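Local coordinates for chitin oligosaccahride binding protein NagB1 (Paenibacillus sp. FPU-7, PDB 7EHP) that binds short chitin oligosaccharides in a cleft and, as an extracellular solute-binding protein, probably hands them to a membrane transporter for uptake, at residues A[24-28]-A[306-312]; A[160-166]-A[220-225]. All blocks are in the same frame, centred on the assembly; numbering follows the deposited sequence.

Contact 1: A[24-28]-A[306-312]; sequences IAQRM and IMYSEEM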
# COMPACT_ATOMS: atom_id res chain seq x y z
N ILE A 24 3.24 -6.13 21.84
CA ILE A 24 3.09 -7.52 21.41
C ILE A 24 4.34 -8.32 21.77
O ILE A 24 4.25 -9.47 22.24
CB ILE A 24 2.76 -7.58 19.90
CG1 ILE A 24 1.35 -7.03 19.63
CG2 ILE A 24 2.86 -9.02 19.39
CD1 ILE A 24 0.99 -6.82 18.14
N ALA A 25 5.52 -7.72 21.63
CA ALA A 25 6.76 -8.44 21.89
C ALA A 25 6.91 -8.82 23.38
O ALA A 25 7.12 -10.00 23.68
CB ALA A 25 7.95 -7.62 21.38
N GLN A 26 6.79 -7.86 24.34
CA GLN A 26 6.62 -8.30 25.74
C GLN A 26 5.56 -9.36 25.97
O GLN A 26 5.81 -10.27 26.77
CB GLN A 26 6.35 -7.23 26.79
CG GLN A 26 5.29 -6.11 26.55
CD GLN A 26 4.94 -5.64 27.96
OE1 GLN A 26 5.00 -6.56 28.90
NE2 GLN A 26 4.78 -4.30 28.27
N ARG A 27 4.37 -9.26 25.35
CA ARG A 27 3.36 -10.25 25.71
C ARG A 27 3.79 -11.63 25.24
O ARG A 27 3.57 -12.63 25.94
CB ARG A 27 2.04 -9.83 25.14
CG ARG A 27 1.36 -8.75 25.93
CD ARG A 27 -0.08 -8.74 25.52
NE ARG A 27 -0.62 -7.40 25.48
CZ ARG A 27 -1.89 -7.13 25.21
NH1 ARG A 27 -2.75 -8.12 24.95
NH2 ARG A 27 -2.31 -5.86 25.20
N MET A 28 4.45 -11.70 24.08
CA MET A 28 5.03 -12.96 23.64
C MET A 28 6.06 -13.46 24.65
O MET A 28 6.10 -14.65 24.97
CB MET A 28 5.69 -12.80 22.28
CG MET A 28 4.73 -12.63 21.11
SD MET A 28 5.61 -11.79 19.77
CE MET A 28 6.84 -12.98 19.26
N ILE A 306 -1.76 -12.70 19.47
CA ILE A 306 -1.88 -11.34 19.97
C ILE A 306 -2.16 -10.35 18.84
O ILE A 306 -3.11 -9.57 18.90
CB ILE A 306 -0.61 -10.97 20.77
CG1 ILE A 306 -0.44 -11.94 21.95
CG2 ILE A 306 -0.68 -9.55 21.28
CD1 ILE A 306 1.00 -12.20 22.36
N MET A 307 -1.35 -10.39 17.77
CA MET A 307 -1.52 -9.40 16.69
C MET A 307 -2.88 -9.54 16.02
O MET A 307 -3.57 -8.54 15.78
CB MET A 307 -0.40 -9.56 15.67
CG MET A 307 -0.54 -8.69 14.39
SD MET A 307 -0.50 -6.91 14.73
CE MET A 307 1.25 -6.56 14.55
N TYR A 308 -3.29 -10.76 15.72
CA TYR A 308 -4.51 -11.00 14.97
C TYR A 308 -5.66 -11.25 15.94
O TYR A 308 -6.26 -12.32 16.01
CB TYR A 308 -4.31 -12.14 13.99
CG TYR A 308 -3.18 -11.85 13.03
CD1 TYR A 308 -3.39 -11.02 11.94
CD2 TYR A 308 -1.91 -12.39 13.23
CE1 TYR A 308 -2.36 -10.72 11.06
CE2 TYR A 308 -0.88 -12.10 12.36
CZ TYR A 308 -1.11 -11.27 11.27
OH TYR A 308 -0.10 -10.98 10.39
N SER A 309 -5.97 -10.20 16.69
CA SER A 309 -7.02 -10.23 17.68
C SER A 309 -7.85 -8.97 17.51
O SER A 309 -7.39 -7.97 16.96
CB SER A 309 -6.45 -10.27 19.11
OG SER A 309 -5.86 -9.00 19.41
N GLU A 310 -9.08 -9.02 18.02
CA GLU A 310 -9.92 -7.84 17.93
C GLU A 310 -9.35 -6.70 18.75
O GLU A 310 -9.49 -5.53 18.35
CB GLU A 310 -11.36 -8.20 18.31
CG GLU A 310 -12.29 -7.00 18.41
CD GLU A 310 -13.75 -7.37 18.22
OE1 GLU A 310 -14.02 -8.49 17.72
OE2 GLU A 310 -14.61 -6.53 18.57
N GLU A 311 -8.65 -7.02 19.85
CA GLU A 311 -8.01 -5.98 20.65
C GLU A 311 -6.99 -5.19 19.83
O GLU A 311 -6.99 -3.96 19.82
CB GLU A 311 -7.33 -6.59 21.88
CG GLU A 311 -6.36 -5.61 22.55
CD GLU A 311 -5.47 -6.25 23.61
OE1 GLU A 311 -5.44 -7.49 23.73
OE2 GLU A 311 -4.77 -5.49 24.31
N MET A 312 -6.11 -5.89 19.12
CA MET A 312 -5.07 -5.14 18.44
C MET A 312 -5.60 -4.51 17.15
O MET A 312 -5.20 -3.39 16.81
CB MET A 312 -3.87 -6.05 18.17
CG MET A 312 -3.08 -6.43 19.42
SD MET A 312 -2.38 -4.98 20.24
CE MET A 312 -2.01 -5.59 21.90
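The CA atoms of I24 and I306 lie 6.4 Å apart, where one turn of helix 15-31 faces the junction between helix 294-307 and helix 310-320. The two isoleucines run past each other in opposite directions, and the tightest touch is I24 CG1 on I306 CG2 at 3.6 Å. With CG1 of I24 anti to its carbonyl carbon (chi1 -69°) and the chain extended beyond, I24 CD1 travels further and meets the M307 side chain at about a right angle, 3.6 Å from M307 CE; M312 CG borders the same methyl more loosely. The other branch of I306 ends in CD1, which lies 3.8 Å from R27 CB and also approaches M28 CG, so this one residue packs against a whole turn of the partner helix.

Beside this apolar patch, R27 and E311 reach out from opposite directions to form a two-pronged salt bridge. R27 NH1 donates to E311 OE1 at 3.0 Å and R27 NH2 to E311 OE2 at 2.6 Å, both nearly straight. Both oxygens are met on their syn sides and lie close to the guanidinium plane; the two flat groups are nevertheless twisted by 36°. M312 CE lies over one guanidinium face, offset toward its edge at R27 NH2 (3.3 Å), and would limit tilting toward that side.

The junction has its own polar bracing: S309 OG donates to I306 O at 2.9 Å and accepts from M312 N. S309 is thereby the N-cap of helix 310-320, while Y308, just before it, centres an inverse gamma turn. The arrangement is packing of helix 15-31 against the N-capped turn that links helix 294-307 to helix 310-320, on the flank of the lobe holding parallel strands 3-7, 37-41 and 64-68 in this periplasmic-binding-protein-like fold.

Contact 2: A[160-166]-A[220-225]; sequences FASSDGW and SLGQKY. With NAG (2-acetamido-2-deoxy-beta-D-glucopyranose), chain C.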
# COMPACT_ATOMS: atom_id res chain seq x y z
N PHE A 160 3.02 15.46 -3.48
CA PHE A 160 3.59 14.37 -4.27
C PHE A 160 5.11 14.33 -4.09
O PHE A 160 5.79 15.34 -4.24
CB PHE A 160 3.20 14.54 -5.76
CG PHE A 160 3.73 13.47 -6.67
CD1 PHE A 160 3.36 12.14 -6.51
CD2 PHE A 160 4.57 13.80 -7.73
CE1 PHE A 160 3.84 11.16 -7.36
CE2 PHE A 160 5.06 12.81 -8.58
CZ PHE A 160 4.69 11.48 -8.39
N ALA A 161 5.63 13.16 -3.75
CA ALA A 161 7.07 12.99 -3.57
C ALA A 161 7.47 11.68 -4.25
O ALA A 161 6.83 10.66 -4.01
CB ALA A 161 7.42 12.98 -2.08
N SER A 162 8.50 11.71 -5.10
CA SER A 162 8.83 10.56 -5.93
C SER A 162 10.28 10.10 -5.86
O SER A 162 10.70 9.30 -6.69
CB SER A 162 8.47 10.84 -7.40
OG SER A 162 9.23 11.95 -7.87
N SER A 163 11.06 10.56 -4.87
CA SER A 163 12.38 9.97 -4.65
C SER A 163 12.28 8.47 -4.36
O SER A 163 13.10 7.67 -4.84
CB SER A 163 13.09 10.70 -3.52
OG SER A 163 14.42 10.24 -3.40
N ASP A 164 11.28 8.05 -3.58
CA ASP A 164 10.97 6.63 -3.45
C ASP A 164 10.06 6.22 -4.60
O ASP A 164 8.93 6.71 -4.72
CB ASP A 164 10.32 6.35 -2.09
CG ASP A 164 11.14 6.91 -0.93
OD1 ASP A 164 12.38 6.76 -0.96
OD2 ASP A 164 10.55 7.50 0.01
N GLY A 165 10.56 5.34 -5.46
CA GLY A 165 9.90 5.15 -6.75
C GLY A 165 8.49 4.60 -6.64
O GLY A 165 7.63 4.94 -7.45
N TRP A 166 8.24 3.75 -5.65
CA TRP A 166 6.93 3.11 -5.55
C TRP A 166 5.82 4.13 -5.32
O TRP A 166 4.67 3.88 -5.68
CB TRP A 166 6.94 2.06 -4.41
CG TRP A 166 6.98 2.67 -3.04
CD1 TRP A 166 8.10 3.02 -2.32
CD2 TRP A 166 5.86 3.03 -2.24
NE1 TRP A 166 7.73 3.58 -1.11
CE2 TRP A 166 6.36 3.59 -1.04
CE3 TRP A 166 4.47 2.92 -2.40
CZ2 TRP A 166 5.51 4.04 -0.02
CZ3 TRP A 166 3.63 3.37 -1.39
CH2 TRP A 166 4.16 3.93 -0.22
N SER A 220 9.36 16.90 -7.43
CA SER A 220 9.06 15.80 -6.52
C SER A 220 10.16 14.75 -6.46
O SER A 220 10.23 14.00 -5.48
CB SER A 220 7.74 15.13 -6.91
OG SER A 220 7.88 14.38 -8.11
N LEU A 221 11.01 14.67 -7.49
CA LEU A 221 12.09 13.69 -7.53
C LEU A 221 13.06 13.86 -6.36
O LEU A 221 13.75 12.91 -6.01
CB LEU A 221 12.86 13.80 -8.84
CG LEU A 221 12.22 13.23 -10.11
CD1 LEU A 221 13.04 13.58 -11.34
CD2 LEU A 221 12.05 11.73 -9.98
N GLY A 222 13.13 15.05 -5.77
CA GLY A 222 14.04 15.19 -4.66
C GLY A 222 13.49 14.83 -3.29
O GLY A 222 14.25 14.85 -2.32
N GLN A 223 12.22 14.48 -3.17
CA GLN A 223 11.56 14.35 -1.87
C GLN A 223 11.21 12.91 -1.57
O GLN A 223 10.59 12.22 -2.38
CB GLN A 223 10.31 15.22 -1.83
CG GLN A 223 10.61 16.69 -1.90
CD GLN A 223 9.51 17.45 -2.60
OE1 GLN A 223 8.32 17.19 -2.37
NE2 GLN A 223 9.89 18.34 -3.51
N LYS A 224 11.58 12.46 -0.36
CA LYS A 224 11.20 11.16 0.16
C LYS A 224 9.69 11.11 0.41
O LYS A 224 9.03 12.14 0.58
CB LYS A 224 11.95 10.87 1.48
CG LYS A 224 11.80 11.96 2.58
CD LYS A 224 12.75 11.75 3.81
CE LYS A 224 13.04 13.06 4.60
NZ LYS A 224 14.20 13.87 4.08
N TYR A 225 9.16 9.89 0.47
CA TYR A 225 7.73 9.65 0.65
C TYR A 225 7.08 10.54 1.71
O TYR A 225 6.05 11.18 1.44
CB TYR A 225 7.52 8.17 1.00
CG TYR A 225 6.09 7.77 1.31
CD1 TYR A 225 5.02 8.23 0.55
CD2 TYR A 225 5.81 6.88 2.35
CE1 TYR A 225 3.70 7.83 0.82
CE2 TYR A 225 4.51 6.47 2.64
CZ TYR A 225 3.46 6.94 1.87
OH TYR A 225 2.18 6.52 2.16
C1 NAG C . 2.65 -0.20 0.37
C2 NAG C . 3.67 -0.74 -0.63
C3 NAG C . 3.10 -0.68 -2.04
C4 NAG C . 1.78 -1.43 -2.09
C5 NAG C . 0.82 -0.89 -1.03
C6 NAG C . -0.48 -1.65 -0.95
C7 NAG C . 6.11 -0.65 -0.31
C8 NAG C . 7.31 0.21 -0.28
N2 NAG C . 4.94 -0.03 -0.55
O3 NAG C . 4.02 -1.27 -2.94
O4 NAG C . 1.17 -1.29 -3.36
O5 NAG C . 1.42 -0.95 0.27
O6 NAG C . -0.28 -3.05 -0.79
O7 NAG C . 6.18 -1.88 -0.15
O HOH W 1 8.80 9.60 -2.37
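S162 and S220 join two loops beside the glycan pocket of this periplasmic-binding-protein fold: 160-166, which leads from strand 156-159 into helix 165-180, and the short 3-10 turn and loop 220-225 ahead of helix 225-233. S220 O takes two backbone donors, S162 N at 2.9 Å and Q223 N, arriving from opposite faces of its carbonyl plane. The S162 N bond is straight at 172°, although its donor stands well above that plane. S162 OG and S220 OG are hydrogen-bonded at 2.8 Å, either being able to donate, and S220 OG also lies beside F160 CE2.

One step along, S163 N donates to Q223 O at 3.0 Å, again from above the carbonyl plane. A water adds to this link, donating to Q223 O and, weakly, to A161 O while accepting from D164 N. S163 N, D164 N and Q223 O are thus satisfied inside the junction, while the water's bond to A161 O is weak.

D164 divides its carboxylate between two partners. OD2 accepts from Y225 N at 2.8 Å, the donor lying above the carboxylate plane, whereas OD1 forms a salt bridge with K45. Y225 OH is bound in turn to D242 and W245, so both ends of this tyrosine are held.

Its ring then offers a face to the edge of W166 in a T-shaped stack, centroids 4.8 Å apart and planes at 64°. W166 belongs to the glycan pocket: with CG lodged between the backbone N and the carbonyl carbon (chi1 72°), the indole stands between the tyrosine and the sugar, with the N-acetyl methyl, NAG C8, over one indole face, 3.5 Å from W166 NE1.

From the N terminus, the chain passes through helix 15-31, whose 24-28 turn opens contact 1, and returns to it 278 residues later at 306-312. Contact 2 is nested inside that long loop and closes a much shorter one: 53 residues, mostly helical and with no strand, lie between 160-166 and 220-225. The contacts do not touch; their centres are 33 Å apart and their nearest atoms about 18 Å. Contact 1 ties an early helix to helices 294-307 and 310-320 far later in the chain, whereas contact 2 joins the entrances of helices 165-180 and 225-233. Of the two, only contact 2 reaches the glycan; in contact 1 the M307 side chain stays about 8 Å from a NAG.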